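Long-range contacts in nucleoporin nup120 (Schizosaccharomyces pombe, PDB 4GQ2), which serves as a structural component of the nuclear pore complex, whose members can also dock transiently associated nuclear transport factors: residues W26-E31 with C160-P165; C55-A60 with E519-N524; I78-T83 with P108-K113. All coordinates share one frame; numbering follows the deposited sequence.

Contact 1. Residues W26-E31 with C160-P165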
loop_
_atom_site.group_PDB
_atom_site.type_symbol
_atom_site.label_atom_id
_atom_site.label_comp_id
_atom_site.label_asym_id
_atom_site.label_seq_id
_atom_site.Cartn_x
_atom_site.Cartn_y
_atom_site.Cartn_z
ATOM N N TRP A 26 -33.845 4.798 -7.317
ATOM C CA TRP A 26 -34.608 6.006 -7.643
ATOM C C TRP A 26 -35.938 5.943 -6.967
ATOM O O TRP A 26 -36.665 4.952 -7.108
ATOM C CB TRP A 26 -34.826 6.122 -9.147
ATOM C CG TRP A 26 -33.608 6.579 -9.905
ATOM C CD1 TRP A 26 -33.349 7.851 -10.409
ATOM C CD2 TRP A 26 -32.429 5.779 -10.267
ATOM N NE1 TRP A 26 -32.131 7.893 -11.043
ATOM C CE2 TRP A 26 -31.526 6.685 -10.994
ATOM C CE3 TRP A 26 -32.043 4.456 -10.071
ATOM C CZ2 TRP A 26 -30.302 6.259 -11.493
ATOM C CZ3 TRP A 26 -30.808 4.039 -10.583
ATOM C CH2 TRP A 26 -29.959 4.920 -11.278
ATOM N N VAL A 27 -36.272 6.996 -6.220
ATOM C CA VAL A 27 -37.593 7.103 -5.593
ATOM C C VAL A 27 -38.655 7.264 -6.693
ATOM O O VAL A 27 -38.361 7.848 -7.746
ATOM C CB VAL A 27 -37.666 8.255 -4.557
ATOM C CG1 VAL A 27 -36.652 8.039 -3.442
ATOM C CG2 VAL A 27 -37.454 9.613 -5.211
ATOM N N PRO A 28 -39.869 6.711 -6.478
ATOM C CA PRO A 28 -40.943 6.841 -7.471
ATOM C C PRO A 28 -41.205 8.302 -7.846
ATOM O O PRO A 28 -41.244 9.167 -6.965
ATOM C CB PRO A 28 -42.156 6.249 -6.748
ATOM C CG PRO A 28 -41.568 5.257 -5.808
ATOM C CD PRO A 28 -40.291 5.887 -5.329
ATOM N N ALA A 29 -41.362 8.567 -9.143
ATOM C CA ALA A 29 -41.586 9.926 -9.643
ATOM C C ALA A 29 -43.016 10.422 -9.383
ATOM O O ALA A 29 -43.978 9.656 -9.480
ATOM C CB ALA A 29 -41.251 10.012 -11.125
ATOM N N LEU A 30 -43.136 11.704 -9.044
ATOM C CA LEU A 30 -44.433 12.350 -8.822
ATOM C C LEU A 30 -44.623 13.554 -9.751
ATOM O O LEU A 30 -43.715 13.908 -10.508
ATOM C CB LEU A 30 -44.603 12.739 -7.347
ATOM C CG LEU A 30 -45.418 11.790 -6.453
ATOM C CD1 LEU A 30 -44.792 10.407 -6.310
ATOM C CD2 LEU A 30 -45.630 12.410 -5.080
ATOM N N GLU A 31 -45.800 14.176 -9.698
ATOM C CA GLU A 31 -46.182 15.186 -10.694
ATOM C C GLU A 31 -45.461 16.529 -10.537
ATOM O O GLU A 31 -44.854 17.025 -11.492
ATOM C CB GLU A 31 -47.701 15.375 -10.720
ATOM C CG GLU A 31 -48.269 15.528 -12.121
ATOM C CD GLU A 31 -49.751 15.222 -12.182
ATOM O OE1 GLU A 31 -50.552 16.048 -11.690
ATOM O OE2 GLU A 31 -50.115 14.158 -12.728
ATOM N N CYS A 160 -40.032 2.289 -0.983
ATOM C CA CYS A 160 -40.234 3.728 -0.900
ATOM C C CYS A 160 -41.697 4.148 -1.041
ATOM O O CYS A 160 -42.331 3.882 -2.056
ATOM C CB CYS A 160 -39.395 4.455 -1.940
ATOM S SG CYS A 160 -39.358 6.232 -1.645
ATOM N N LEU A 161 -42.208 4.811 -0.006
ATOM C CA LEU A 161 -43.538 5.415 -0.004
ATOM C C LEU A 161 -43.388 6.936 -0.061
ATOM O O LEU A 161 -42.548 7.510 0.641
ATOM C CB LEU A 161 -44.294 5.010 1.268
ATOM C CG LEU A 161 -45.169 3.745 1.326
ATOM C CD1 LEU A 161 -44.642 2.586 0.493
ATOM C CD2 LEU A 161 -45.381 3.305 2.770
ATOM N N CYS A 162 -44.199 7.580 -0.897
ATOM C CA CYS A 162 -44.159 9.037 -1.048
ATOM C C CYS A 162 -45.398 9.716 -0.491
ATOM O O CYS A 162 -46.528 9.293 -0.754
ATOM C CB CYS A 162 -43.992 9.425 -2.515
ATOM S SG CYS A 162 -42.682 8.495 -3.318
ATOM N N TYR A 163 -45.171 10.785 0.264
ATOM C CA TYR A 163 -46.247 11.538 0.886
ATOM C C TYR A 163 -46.120 13.017 0.570
ATOM O O TYR A 163 -45.014 13.554 0.531
ATOM C CB TYR A 163 -46.218 11.341 2.395
ATOM C CG TYR A 163 -46.445 9.917 2.838
ATOM C CD1 TYR A 163 -47.738 9.413 2.999
ATOM C CD2 TYR A 163 -45.369 9.075 3.116
ATOM C CE1 TYR A 163 -47.953 8.106 3.419
ATOM C CE2 TYR A 163 -45.572 7.765 3.528
ATOM C CZ TYR A 163 -46.865 7.286 3.680
ATOM O OH TYR A 163 -47.070 5.990 4.093
ATOM N N ARG A 164 -47.263 13.664 0.346
ATOM C CA ARG A 164 -47.320 15.112 0.169
ATOM C C ARG A 164 -48.208 15.731 1.249
ATOM O O ARG A 164 -49.398 15.956 1.020
ATOM C CB ARG A 164 -47.837 15.471 -1.224
ATOM C CG ARG A 164 -46.821 15.290 -2.336
ATOM C CD ARG A 164 -47.428 15.665 -3.675
ATOM N NE ARG A 164 -46.438 15.638 -4.748
ATOM C CZ ARG A 164 -46.714 15.826 -6.035
ATOM N NH1 ARG A 164 -47.959 16.060 -6.434
ATOM N NH2 ARG A 164 -45.739 15.779 -6.927
ATOM N N PRO A 165 -47.628 16.015 2.432
ATOM C CA PRO A 165 -48.407 16.530 3.557
ATOM C C PRO A 165 -48.988 17.897 3.236
ATOM O O PRO A 165 -48.323 18.721 2.605
ATOM C CB PRO A 165 -47.378 16.638 4.693
ATOM C CG PRO A 165 -46.196 15.846 4.235
ATOM C CD PRO A 165 -46.191 15.988 2.746
#
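Leu-30 and Arg-164 reach for each other from opposite directions, and the arginine is easiest to follow from its CB outward. Its first turn sets CG opposite the carbonyl carbon (chi1 -76°), and from there the chain runs fully extended to NE. CG and CD pass alongside the CD2 methyl of Leu-30, with CD 4.0 Å from that CD2. NE comes closer still, 3.3 Å from Leu-30 CD2, and the methyl sits over one face of the guanidinium. At the tip, NH2 lies 3.3 Å from Leu-30 CB and close to the backbone N of Glu-31; both nitrogens are donors, and the approach is no bond. The Glu-31 carboxylate is poorly ordered and stays apart from the guanidinium, so any pull between the two charges is probably diffuse.

Farther back along the strand the two cysteines alternate with Leu-161, whose side chain turns the other way. Leu-30 CD1 rests 4.0 Å from CB of Cys-162, while the SG of that cysteine lies 4.1 Å from Pro-28 CD. The same proline CD packs 3.8 Å from Cys-160 CB. Cys-160 swings its SG anti to the backbone N (chi1 -168°), which carries the sulfur to within 3.7 Å of CG1 of Val-27. Tyr-139 of the neighbouring strand 138-143 touches both Val-27 and Cys-162.

An irregular segment following strand 21-26 thus runs alongside the outermost strand, 160-163, of the four-stranded antiparallel sheet 115-121, 126-133, 138-143 and 160-163, a packing of one blade against its neighbour's connecting loop that fits a beta-propeller.

Contact 2. Residues C55-A60 with E519-N524; sequences CVAYDA and EILSIN
With chi1 at -57° and an extended chi2, Leu-521 sends its two methyls to different parts of the 55-60 backbone, while the chi1 of 77° in Ser-522 holds OG between its own backbone N and carbonyl carbon, facing Ala-60. Leu-521 CD1 is the busier methyl. It lies 3.8 Å from CB of Ala-60 and 4.1 Å from CB of Ala-57, and the carbonyl O of Ala-57 is also 3.8 Å from this CD1. The other branch, CD2, meets the carbonyl of Tyr-58, at 4.0 Å from its O.

Two successive side chains can turn to the same segment because Leu-521 and Ser-522 form a classic beta bulge, both facing Asn-535 of strand 532-536. The bulge sits on an outermost strand of the sheet that also contains the N-terminal strand 3-11, and it meets the edge strand 59-64 of the five-stranded sheet.

Ser-522 OG donates to the carbonyl O of Ala-60 at 2.7 Å. The hydroxyl approaches from above the carbonyl plane, 44° out of it. Asn-535 ND2 also bonds to this OG, so the buried hydroxyl is held by two partners. Asp-59 points its CB away, and its OD2 accepts from Asp-114 N, while OD1 makes a weak bond, 2.9 Å long, with the backbone N of Ala-60.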
loop_
_atom_site.group_PDB
_atom_site.type_symbol
_atom_site.label_atom_id
_atom_site.label_comp_id
_atom_site.label_asym_id
_atom_site.label_seq_id
_atom_site.Cartn_x
_atom_site.Cartn_y
_atom_site.Cartn_z
ATOM N N CYS A 55 -19.631 15.516 -4.828
ATOM C CA CYS A 55 -18.798 14.798 -3.849
ATOM C C CYS A 55 -18.665 15.459 -2.489
ATOM O O CYS A 55 -18.114 14.869 -1.575
ATOM C CB CYS A 55 -17.394 14.584 -4.408
ATOM S SG CYS A 55 -17.366 13.931 -6.086
ATOM N N VAL A 56 -19.145 16.690 -2.361
ATOM C CA VAL A 56 -19.005 17.429 -1.121
ATOM C C VAL A 56 -20.385 17.565 -0.509
ATOM O O VAL A 56 -21.179 18.392 -0.947
ATOM C CB VAL A 56 -18.370 18.821 -1.348
ATOM C CG1 VAL A 56 -18.233 19.569 -0.035
ATOM C CG2 VAL A 56 -17.009 18.692 -2.028
ATOM N N ALA A 57 -20.661 16.736 0.495
ATOM C CA ALA A 57 -21.947 16.725 1.178
ATOM C C ALA A 57 -22.180 18.059 1.884
ATOM O O ALA A 57 -21.223 18.709 2.310
ATOM C CB ALA A 57 -22.013 15.563 2.177
ATOM N N TYR A 58 -23.444 18.473 1.983
ATOM C CA TYR A 58 -23.796 19.685 2.738
ATOM C C TYR A 58 -24.507 19.355 4.052
ATOM O O TYR A 58 -24.794 20.249 4.857
ATOM C CB TYR A 58 -24.606 20.680 1.892
ATOM C CG TYR A 58 -25.844 20.108 1.245
ATOM C CD1 TYR A 58 -27.055 20.048 1.931
ATOM C CD2 TYR A 58 -25.809 19.638 -0.063
ATOM C CE1 TYR A 58 -28.193 19.525 1.334
ATOM C CE2 TYR A 58 -26.940 19.118 -0.671
ATOM C CZ TYR A 58 -28.126 19.063 0.029
ATOM O OH TYR A 58 -29.239 18.539 -0.583
ATOM N N ASP A 59 -24.791 18.069 4.254
ATOM C CA ASP A 59 -25.261 17.564 5.543
ATOM C C ASP A 59 -24.923 16.083 5.665
ATOM O O ASP A 59 -24.787 15.394 4.659
ATOM C CB ASP A 59 -26.764 17.792 5.715
ATOM C CG ASP A 59 -27.200 17.735 7.167
ATOM O OD1 ASP A 59 -26.326 17.770 8.059
ATOM O OD2 ASP A 59 -28.420 17.654 7.423
ATOM N N ALA A 60 -24.789 15.598 6.897
ATOM C CA ALA A 60 -24.372 14.218 7.149
ATOM C C ALA A 60 -24.553 13.854 8.607
ATOM O O ALA A 60 -24.583 14.731 9.475
ATOM C CB ALA A 60 -22.910 14.016 6.746
ATOM N N GLU A 519 -14.707 19.917 5.350
ATOM C CA GLU A 519 -15.678 20.686 6.117
ATOM C C GLU A 519 -16.432 19.789 7.104
ATOM O O GLU A 519 -16.987 18.763 6.718
ATOM C CB GLU A 519 -16.661 21.385 5.174
ATOM C CG GLU A 519 -17.677 22.281 5.871
ATOM C CD GLU A 519 -18.419 23.195 4.909
ATOM O OE1 GLU A 519 -18.263 23.038 3.677
ATOM O OE2 GLU A 519 -19.167 24.072 5.385
ATOM N N ILE A 520 -16.436 20.179 8.374
ATOM C CA ILE A 520 -17.175 19.463 9.411
ATOM C C ILE A 520 -18.672 19.687 9.196
ATOM O O ILE A 520 -19.069 20.721 8.662
ATOM C CB ILE A 520 -16.707 19.897 10.829
ATOM C CG1 ILE A 520 -17.391 19.087 11.933
ATOM C CG2 ILE A 520 -16.927 21.391 11.061
ATOM C CD1 ILE A 520 -16.930 17.658 12.045
ATOM N N LEU A 521 -19.498 18.712 9.580
ATOM C CA LEU A 521 -20.946 18.817 9.381
ATOM C C LEU A 521 -21.722 18.394 10.613
ATOM O O LEU A 521 -22.692 19.047 10.994
ATOM C CB LEU A 521 -21.415 18.001 8.170
ATOM C CG LEU A 521 -20.801 18.301 6.801
ATOM C CD1 LEU A 521 -21.271 17.272 5.778
ATOM C CD2 LEU A 521 -21.127 19.709 6.328
ATOM N N SER A 522 -21.305 17.288 11.223
ATOM C CA SER A 522 -21.944 16.801 12.427
ATOM C C SER A 522 -21.017 15.865 13.173
ATOM O O SER A 522 -19.976 15.471 12.644
ATOM C CB SER A 522 -23.235 16.065 12.087
ATOM O OG SER A 522 -22.950 14.774 11.577
ATOM N N ILE A 523 -21.409 15.532 14.407
ATOM C CA ILE A 523 -20.774 14.483 15.200
ATOM C C ILE A 523 -21.854 13.615 15.866
ATOM O O ILE A 523 -22.964 14.091 16.136
ATOM C CB ILE A 523 -19.770 15.039 16.249
ATOM C CG1 ILE A 523 -20.478 15.848 17.347
ATOM C CG2 ILE A 523 -18.667 15.862 15.584
ATOM C CD1 ILE A 523 -19.637 16.033 18.597
ATOM N N ASN A 524 -21.544 12.340 16.099
ATOM C CA ASN A 524 -22.484 11.420 16.736
ATOM C C ASN A 524 -21.774 10.463 17.662
ATOM O O ASN A 524 -20.849 9.761 17.242
ATOM C CB ASN A 524 -23.244 10.579 15.707
ATOM C CG ASN A 524 -24.069 11.410 14.756
ATOM O OD1 ASN A 524 -23.640 11.686 13.633
ATOM N ND2 ASN A 524 -25.266 11.807 15.191
#

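Contact 3. Residues I78-T83 with P108-K113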
loop_
_atom_site.group_PDB
_atom_site.type_symbol
_atom_site.label_atom_id
_atom_site.label_comp_id
_atom_site.label_asym_id
_atom_site.label_seq_id
_atom_site.Cartn_x
_atom_site.Cartn_y
_atom_site.Cartn_z
ATOM N N ILE A 78 -25.698 13.740 2.070
ATOM C CA ILE A 78 -26.522 14.284 0.992
ATOM C C ILE A 78 -25.753 15.304 0.149
ATOM O O ILE A 78 -24.985 16.108 0.676
ATOM C CB ILE A 78 -27.865 14.867 1.503
ATOM C CG1 ILE A 78 -27.641 15.960 2.565
ATOM C CG2 ILE A 78 -28.771 13.750 2.011
ATOM C CD1 ILE A 78 -28.928 16.614 3.042
ATOM N N PHE A 79 -25.975 15.256 -1.161
ATOM C CA PHE A 79 -25.181 16.021 -2.125
ATOM C C PHE A 79 -26.062 16.850 -3.065
ATOM O O PHE A 79 -27.244 16.563 -3.241
ATOM C CB PHE A 79 -24.269 15.072 -2.927
ATOM C CG PHE A 79 -23.381 14.211 -2.064
ATOM C CD1 PHE A 79 -23.844 13.003 -1.551
ATOM C CD2 PHE A 79 -22.087 14.617 -1.749
ATOM C CE1 PHE A 79 -23.029 12.213 -0.744
ATOM C CE2 PHE A 79 -21.268 13.829 -0.947
ATOM C CZ PHE A 79 -21.742 12.626 -0.444
ATOM N N GLN A 80 -25.480 17.880 -3.664
ATOM C CA GLN A 80 -26.217 18.756 -4.567
ATOM C C GLN A 80 -26.477 18.143 -5.948
ATOM O O GLN A 80 -26.952 18.822 -6.856
ATOM C CB GLN A 80 -25.531 20.119 -4.673
ATOM C CG GLN A 80 -25.786 21.009 -3.467
ATOM C CD GLN A 80 -25.139 22.373 -3.584
ATOM O OE1 GLN A 80 -23.937 22.489 -3.837
ATOM N NE2 GLN A 80 -25.933 23.418 -3.387
ATOM N N ASN A 81 -26.177 16.856 -6.098
ATOM C CA ASN A 81 -26.570 16.119 -7.290
ATOM C C ASN A 81 -27.839 15.295 -7.040
ATOM O O ASN A 81 -28.091 14.302 -7.724
ATOM C CB ASN A 81 -25.418 15.246 -7.805
ATOM C CG ASN A 81 -25.039 14.129 -6.842
ATOM O OD1 ASN A 81 -25.564 14.035 -5.731
ATOM N ND2 ASN A 81 -24.120 13.275 -7.269
ATOM N N ARG A 82 -28.629 15.726 -6.055
ATOM C CA ARG A 82 -29.913 15.102 -5.699
ATOM C C ARG A 82 -29.754 13.644 -5.287
ATOM O O ARG A 82 -30.529 12.780 -5.706
ATOM C CB ARG A 82 -30.941 15.229 -6.835
ATOM C CG ARG A 82 -31.231 16.656 -7.271
ATOM C CD ARG A 82 -32.213 16.686 -8.431
ATOM N NE ARG A 82 -31.869 17.741 -9.384
ATOM C CZ ARG A 82 -32.702 18.265 -10.279
ATOM N NH1 ARG A 82 -33.961 17.850 -10.363
ATOM N NH2 ARG A 82 -32.273 19.219 -11.092
ATOM N N THR A 83 -28.744 13.374 -4.463
ATOM C CA THR A 83 -28.499 12.017 -3.975
ATOM C C THR A 83 -28.399 11.960 -2.454
ATOM O O THR A 83 -28.071 12.960 -1.804
ATOM C CB THR A 83 -27.204 11.416 -4.561
ATOM O OG1 THR A 83 -26.084 12.215 -4.159
ATOM C CG2 THR A 83 -27.266 11.330 -6.101
ATOM N N PRO A 108 -35.810 13.489 -7.108
ATOM C CA PRO A 108 -36.144 14.460 -8.158
ATOM C C PRO A 108 -35.805 15.883 -7.734
ATOM O O PRO A 108 -35.743 16.785 -8.576
ATOM C CB PRO A 108 -37.666 14.316 -8.316
ATOM C CG PRO A 108 -38.082 13.168 -7.459
ATOM C CD PRO A 108 -37.017 13.001 -6.420
ATOM N N SER A 109 -35.601 16.067 -6.430
ATOM C CA SER A 109 -35.202 17.345 -5.847
ATOM C C SER A 109 -34.242 17.106 -4.681
ATOM O O SER A 109 -34.299 16.054 -4.042
ATOM C CB SER A 109 -36.441 18.095 -5.366
ATOM O OG SER A 109 -36.109 19.083 -4.412
ATOM N N ASN A 110 -33.376 18.085 -4.405
ATOM C CA ASN A 110 -32.389 17.988 -3.331
ATOM C C ASN A 110 -33.008 17.763 -1.954
ATOM O O ASN A 110 -33.916 18.488 -1.558
ATOM C CB ASN A 110 -31.499 19.244 -3.289
ATOM C CG ASN A 110 -30.325 19.174 -4.260
ATOM O OD1 ASN A 110 -29.773 18.106 -4.516
ATOM N ND2 ASN A 110 -29.931 20.322 -4.795
ATOM N N VAL A 111 -32.518 16.757 -1.229
ATOM C CA VAL A 111 -32.889 16.588 0.171
ATOM C C VAL A 111 -32.480 17.860 0.911
ATOM O O VAL A 111 -31.392 18.385 0.693
ATOM C CB VAL A 111 -32.211 15.358 0.810
ATOM C CG1 VAL A 111 -32.657 15.191 2.254
ATOM C CG2 VAL A 111 -32.524 14.094 0.019
ATOM N N MET A 112 -33.365 18.372 1.758
ATOM C CA MET A 112 -33.061 19.586 2.502
ATOM C C MET A 112 -32.132 19.294 3.670
ATOM O O MET A 112 -32.128 18.188 4.220
ATOM C CB MET A 112 -34.341 20.285 2.992
ATOM C CG MET A 112 -35.037 19.610 4.163
ATOM S SD MET A 112 -36.259 20.685 4.941
ATOM C CE MET A 112 -36.528 19.850 6.509
ATOM N N LYS A 113 -31.342 20.300 4.028
ATOM C CA LYS A 113 -30.506 20.271 5.210
ATOM C C LYS A 113 -31.393 19.966 6.420
ATOM O O LYS A 113 -32.515 20.479 6.529
ATOM C CB LYS A 113 -29.799 21.626 5.348
ATOM C CG LYS A 113 -29.051 21.852 6.649
ATOM C CD LYS A 113 -27.579 21.490 6.545
ATOM C CE LYS A 113 -26.797 21.999 7.752
ATOM N NZ LYS A 113 -27.054 21.188 8.977
HETATM O O HOH W 1 -29.755 15.544 -2.085
#
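The backbones draw closest where Arg-82 passes Asn-110, their CA atoms 4.5 Å apart, within the tight turn between strands 73-79 and 83-88. Asn-110 brings OD1 into this turn, where it accepts a weak bond from the Arg-82 backbone N at 3.1 Å, bent to 125° at the hydrogen. The arginine chain crosses the asparagine at about a right angle, its CG 3.4 Å from Asn-110 OD1. After a bend at chi3 (-142°), NH1 donates to the carbonyl O of Pro-108 at 2.7 Å, the oxygen lying at the guanidinium edge but 20° out of its plane.

On the buried side, Ile-78 and Val-111 also cross nearly at right angles: CG2 of the isoleucine is 4.0 Å from the valine CB, and its CD1 reaches the carbonyl oxygens of Val-111 and Met-112. Val-116 packs on both side chains.

A water spans the segments, donating to the carbonyls of Phe-79 and Thr-83 and accepting from Val-111 N at 3.1 Å. Most of the polar grip therefore runs through backbone groups: an amide side chain, a guanidinium and a water bridge main-chain groups of the two segments, which share no direct backbone bond with each other.

In the fold
From the N terminus, the chain leaves strand 21-26 and enters the first half of contact 1, whose loop closes only at strand 160-163. Contact 2 opens inside that loop, at 55-60, but closes far beyond it at 519-524, so contacts 1 and 2 cross. Contact 3, between 78-83 and 108-113, is nested inside both loops. It also sits between the other two in space: Val-27 packs on Pro-108, and Tyr-58 reaches Val-111. Strands 59-64 and 73-79 are neighbours in the five-stranded sheet; contact 2 ties that sheet to the sheet that joins the N-terminal strand 3-11 with strand 520-525, while contact 1 ties the loop after its strand 21-26 to the next four-stranded sheet.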